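Local coordinates for indole-3-acetic acid-amido synthetase GH3.15 (Arabidopsis thaliana, PDB 6E1Q), which joins the auxin precursor indole-3-butyric acid to glutamine and possibly cysteine at the expense of ATP, and likewise conjugates the herbicide 2,4-DB to glutamine, at residues S165-K168 with S169-Q172; L181-S184 with P185-T189. All coordinates share one frame; numbering follows the deposited sequence.

Interaction 1 of 2, residues S165-K168 with S169-Q172; sequences SFLK and SIKQ. With CFA ((2,4-dichlorophenoxy)acetic acid), chain D.
Phe166 holds CG anti to its backbone N (chi1 -172°), while Ile170, one turn on, carries CG1 between its backbone N and carbonyl carbon (chi1 59°); the two torsions let Ile170 CD1 come within 3.9 Å of Phe166 CE2, at an oblique approach to the ring. The same rotation of Ile170 lays CG1 3.3 Å from the carbonyl O of Leu167, and CD1 meets Leu167 CD2 at 4.1 Å, the two side chains running side by side in one direction. Behind these groups is the i to i+4 bonding of helix 162-172: Ile170 N reaches Phe166 O at 3.2 Å in a nearly straight bond (172° at the hydrogen), and Lys171 N binds Leu167 O at 2.9 Å. The helix has Phe166 on its side facing the acyl-acid pocket of this GH3 adenylating enzyme. C2' of one of two bound (2,4-dichlorophenoxy)acetic acid molecules lies over one face of the Phe166 ring, towards its rim, the ring planes mutually inclined, with Phe166 CD2 3.6 Å from ligand C3'; Val163 and the substrate-binding Phe325 and Phe332 complete this part of the site. With an alanine at Phe166, the ligand ring would probably lose that covering face and Ile170 CD1 its aromatic neighbour. On the more exposed side, Lys168 and Gln172 slant past each other, Lys168 CE passing 3.4 Å from Gln172 OE1, while Gln172 N bonds to Lys168 O.

Interaction 2 of 2, residues L181-S184 with P185-T189; sequences LQVS and PHAIT
The imidazole of His186, whose CB sits 3.8 Å from Ser184 OG, meets the carbonyl O of Thr189 at its edge: ND1 donates across 3.2 Å with the oxygen almost exactly in the ring plane. Seen from the acceptor the bond is less regular, since the nitrogen stands above the carbonyl plane of Thr189. This bond helps fix the rotation of the imidazole, and Cys191, Asp252 and Thr254 pack around the same side chain. Ser184 has the larger share of the polar work. Its carbonyl O accepts Ala187 N at 3.2 Å, straight at the hydrogen (170°) though the donor approaches from well above the carbonyl plane, and its OG takes a weak bond from His186 N at 3.0 Å. The same buried hydroxyl is also hydrogen-bonded to Tyr145 O, tying the bend to a neighbouring loop. On the apolar side, with CG1 of Val183 set between backbone N and carbonyl carbon (chi1 68°), CG2 lies opposite the nitrogen and presses on Ala187 CB at 3.3 Å, tighter than an ordinary carbon contact. Pro185, with phi held near -57° by its ring, suits the first corner of the bend. The chain thus leaves strand 181-183, which lies beside strand 140-143, through a type I beta turn from Ser184 to Ala187, with a weak ST-turn bond from His186 N to Ser184 OG at its start.

In the fold
Interactions 1 and 2 follow in series along the chain, with centres about 10 Å apart inside the GH3 family N-terminal domain. Helix 162-172 carries the first, and strand 181-183 with the loop after it carries the second. They meet directly: Leu167 CD1 packs on Val183 CG2 at 3.7 Å and also on Ala187, Ile170 CD1 rests on Leu181 CD1, and Lys168 CA meets Ile188 CD1. Thr164 OG1, in the helix, adds a hydrogen bond to Ala187 O. The helix that presents Phe166 to the ligand is therefore backed by the strand and its turn, an example of second-shell packing behind a substrate pocket.

Interaction 1 of 2, residues S165-K168 with S169-Q172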
loop_
_atom_site.group_PDB
_atom_site.type_symbol
_atom_site.label_atom_id
_atom_site.label_comp_id
_atom_site.label_asym_id
_atom_site.label_seq_id
_atom_site.Cartn_x
_atom_site.Cartn_y
_atom_site.Cartn_z
ATOM N N SER A 165 -14.667 3.227 -3.135
ATOM C CA SER A 165 -15.548 4.262 -2.607
ATOM C C SER A 165 -15.103 5.641 -3.072
ATOM O O SER A 165 -15.936 6.491 -3.421
ATOM C CB SER A 165 -15.564 4.206 -1.077
ATOM O OG SER A 165 -16.131 2.988 -0.649
ATOM N N PHE A 166 -13.787 5.877 -3.067
ATOM C CA PHE A 166 -13.245 7.148 -3.530
ATOM C C PHE A 166 -13.582 7.382 -5.000
ATOM O O PHE A 166 -14.144 8.422 -5.361
ATOM C CB PHE A 166 -11.732 7.163 -3.294
ATOM C CG PHE A 166 -11.080 8.490 -3.564
ATOM C CD1 PHE A 166 -11.012 9.460 -2.572
ATOM C CD2 PHE A 166 -10.500 8.757 -4.797
ATOM C CE1 PHE A 166 -10.398 10.680 -2.813
ATOM C CE2 PHE A 166 -9.888 9.978 -5.047
ATOM C CZ PHE A 166 -9.840 10.938 -4.053
ATOM N N LEU A 167 -13.277 6.406 -5.857
ATOM C CA LEU A 167 -13.535 6.553 -7.289
ATOM C C LEU A 167 -15.024 6.664 -7.578
ATOM O O LEU A 167 -15.460 7.530 -8.351
ATOM C CB LEU A 167 -12.935 5.370 -8.054
ATOM C CG LEU A 167 -11.418 5.295 -7.944
ATOM C CD1 LEU A 167 -10.886 4.109 -8.738
ATOM C CD2 LEU A 167 -10.802 6.616 -8.424
ATOM N N LYS A 168 -15.825 5.788 -6.976
ATOM C CA LYS A 168 -17.267 5.839 -7.206
ATOM C C LYS A 168 -17.842 7.203 -6.835
ATOM O O LYS A 168 -18.751 7.709 -7.503
ATOM C CB LYS A 168 -17.951 4.721 -6.419
ATOM C CG LYS A 168 -19.419 4.529 -6.721
ATOM C CD LYS A 168 -20.044 3.505 -5.778
ATOM C CE LYS A 168 -21.557 3.673 -5.699
ATOM N NZ LYS A 168 -22.286 2.400 -5.970
ATOM N N SER A 169 -17.327 7.826 -5.783
ATOM C CA SER A 169 -17.933 9.088 -5.383
ATOM C C SER A 169 -17.566 10.221 -6.334
ATOM O O SER A 169 -18.441 11.005 -6.732
ATOM C CB SER A 169 -17.539 9.451 -3.959
ATOM O OG SER A 169 -18.150 10.686 -3.641
ATOM N N ILE A 170 -16.290 10.329 -6.716
ATOM C CA ILE A 170 -15.930 11.402 -7.636
ATOM C C ILE A 170 -16.555 11.152 -8.999
ATOM O O ILE A 170 -16.867 12.101 -9.719
ATOM C CB ILE A 170 -14.400 11.599 -7.734
ATOM C CG1 ILE A 170 -13.684 10.347 -8.202
ATOM C CG2 ILE A 170 -13.807 12.013 -6.390
ATOM C CD1 ILE A 170 -12.169 10.506 -8.161
ATOM N N LYS A 171 -16.787 9.886 -9.361
ATOM C CA LYS A 171 -17.512 9.594 -10.597
ATOM C C LYS A 171 -18.944 10.117 -10.537
ATOM O O LYS A 171 -19.446 10.689 -11.513
ATOM C CB LYS A 171 -17.517 8.091 -10.877
ATOM C CG LYS A 171 -18.714 7.646 -11.725
ATOM C CD LYS A 171 -18.385 6.497 -12.663
ATOM C CE LYS A 171 -19.662 5.811 -13.116
ATOM N NZ LYS A 171 -19.491 5.059 -14.384
ATOM N N GLN A 172 -19.620 9.930 -9.400
ATOM C CA GLN A 172 -21.003 10.374 -9.275
ATOM C C GLN A 172 -21.130 11.889 -9.160
ATOM O O GLN A 172 -22.256 12.394 -9.206
ATOM C CB GLN A 172 -21.673 9.676 -8.084
ATOM C CG GLN A 172 -21.933 8.185 -8.332
ATOM C CD GLN A 172 -22.538 7.455 -7.139
ATOM O OE1 GLN A 172 -22.998 6.319 -7.264
ATOM N NE2 GLN A 172 -22.539 8.103 -5.979
HETATM C C1 CFA D . -5.084 7.044 0.330
HETATM C C2 CFA D . -5.271 6.937 -1.187
HETATM C "C1'" CFA D . -6.218 8.237 -2.964
HETATM C "C2'" CFA D . -6.945 7.402 -3.806
HETATM C "C3'" CFA D . -7.032 7.694 -5.162
HETATM C "C4'" CFA D . -6.401 8.818 -5.674
HETATM C "C5'" CFA D . -5.685 9.650 -4.833
HETATM CL CL3 CFA D . -7.770 5.951 -3.160
HETATM C "C6'" CFA D . -5.598 9.362 -3.483
HETATM O O1 CFA D . -4.987 8.180 0.855
HETATM O O2 CFA D . -5.018 6.020 1.065
HETATM O "O1'" CFA D . -6.117 7.982 -1.587
HETATM CL CL4 CFA D . -6.503 9.213 -7.414
#

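Interaction 2 of 2, residues L181-S184 with P185-T189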
loop_
_atom_site.group_PDB
_atom_site.type_symbol
_atom_site.label_atom_id
_atom_site.label_comp_id
_atom_site.label_asym_id
_atom_site.label_seq_id
_atom_site.Cartn_x
_atom_site.Cartn_y
_atom_site.Cartn_z
ATOM N N LEU A 181 -9.568 11.034 -15.236
ATOM C CA LEU A 181 -9.015 9.756 -14.819
ATOM C C LEU A 181 -9.265 8.714 -15.895
ATOM O O LEU A 181 -10.358 8.646 -16.467
ATOM C CB LEU A 181 -9.630 9.269 -13.503
ATOM C CG LEU A 181 -9.462 10.104 -12.235
ATOM C CD1 LEU A 181 -10.167 9.408 -11.074
ATOM C CD2 LEU A 181 -7.988 10.345 -11.920
ATOM N N GLN A 182 -8.248 7.907 -16.174
ATOM C CA GLN A 182 -8.410 6.704 -16.986
ATOM C C GLN A 182 -8.431 5.528 -16.023
ATOM O O GLN A 182 -7.385 5.073 -15.544
ATOM C CB GLN A 182 -7.306 6.553 -18.025
ATOM C CG GLN A 182 -7.611 5.474 -19.032
ATOM C CD GLN A 182 -8.878 5.769 -19.790
ATOM O OE1 GLN A 182 -8.862 6.516 -20.768
ATOM N NE2 GLN A 182 -9.993 5.199 -19.338
ATOM N N VAL A 183 -9.622 5.040 -15.727
ATOM C CA VAL A 183 -9.778 3.983 -14.748
ATOM C C VAL A 183 -10.561 2.852 -15.398
ATOM O O VAL A 183 -11.458 3.089 -16.218
ATOM C CB VAL A 183 -10.463 4.497 -13.459
ATOM C CG1 VAL A 183 -11.922 4.872 -13.698
ATOM C CG2 VAL A 183 -10.293 3.510 -12.336
ATOM N N SER A 184 -10.190 1.624 -15.056
ATOM C CA SER A 184 -10.810 0.460 -15.659
ATOM C C SER A 184 -12.316 0.458 -15.397
ATOM O O SER A 184 -12.782 0.979 -14.378
ATOM C CB SER A 184 -10.175 -0.815 -15.110
ATOM O OG SER A 184 -10.857 -1.284 -13.965
ATOM N N PRO A 185 -13.104 -0.118 -16.309
ATOM C CA PRO A 185 -14.535 -0.302 -16.018
ATOM C C PRO A 185 -14.777 -1.102 -14.746
ATOM O O PRO A 185 -15.863 -1.001 -14.158
ATOM C CB PRO A 185 -15.052 -1.041 -17.262
ATOM C CG PRO A 185 -13.828 -1.731 -17.831
ATOM C CD PRO A 185 -12.698 -0.777 -17.565
ATOM N N HIS A 186 -13.778 -1.863 -14.287
ATOM C CA HIS A 186 -13.910 -2.745 -13.140
ATOM C C HIS A 186 -13.247 -2.200 -11.882
ATOM O O HIS A 186 -12.998 -2.964 -10.946
ATOM C CB HIS A 186 -13.346 -4.120 -13.476
ATOM C CG HIS A 186 -14.008 -4.763 -14.647
ATOM N ND1 HIS A 186 -15.342 -5.101 -14.645
ATOM C CD2 HIS A 186 -13.529 -5.114 -15.862
ATOM C CE1 HIS A 186 -15.656 -5.643 -15.807
ATOM N NE2 HIS A 186 -14.574 -5.665 -16.564
ATOM N N ALA A 187 -12.962 -0.898 -11.835
ATOM C CA ALA A 187 -12.580 -0.290 -10.565
ATOM C C ALA A 187 -13.775 -0.154 -9.629
ATOM O O ALA A 187 -13.606 -0.177 -8.404
ATOM C CB ALA A 187 -11.944 1.074 -10.798
ATOM N N ILE A 188 -14.978 -0.011 -10.178
ATOM C CA ILE A 188 -16.205 0.081 -9.395
ATOM C C ILE A 188 -17.087 -1.153 -9.593
ATOM O O ILE A 188 -17.496 -1.794 -8.622
ATOM C CB ILE A 188 -16.976 1.380 -9.724
ATOM C CG1 ILE A 188 -16.088 2.608 -9.477
ATOM C CG2 ILE A 188 -18.264 1.473 -8.897
ATOM C CD1 ILE A 188 -16.574 3.879 -10.170
ATOM N N THR A 189 -17.378 -1.508 -10.845
ATOM C CA THR A 189 -18.199 -2.679 -11.131
ATOM C C THR A 189 -17.349 -3.942 -11.062
ATOM O O THR A 189 -16.331 -4.062 -11.751
ATOM C CB THR A 189 -18.867 -2.571 -12.506
ATOM O OG1 THR A 189 -19.640 -1.366 -12.573
ATOM C CG2 THR A 189 -19.794 -3.772 -12.749
#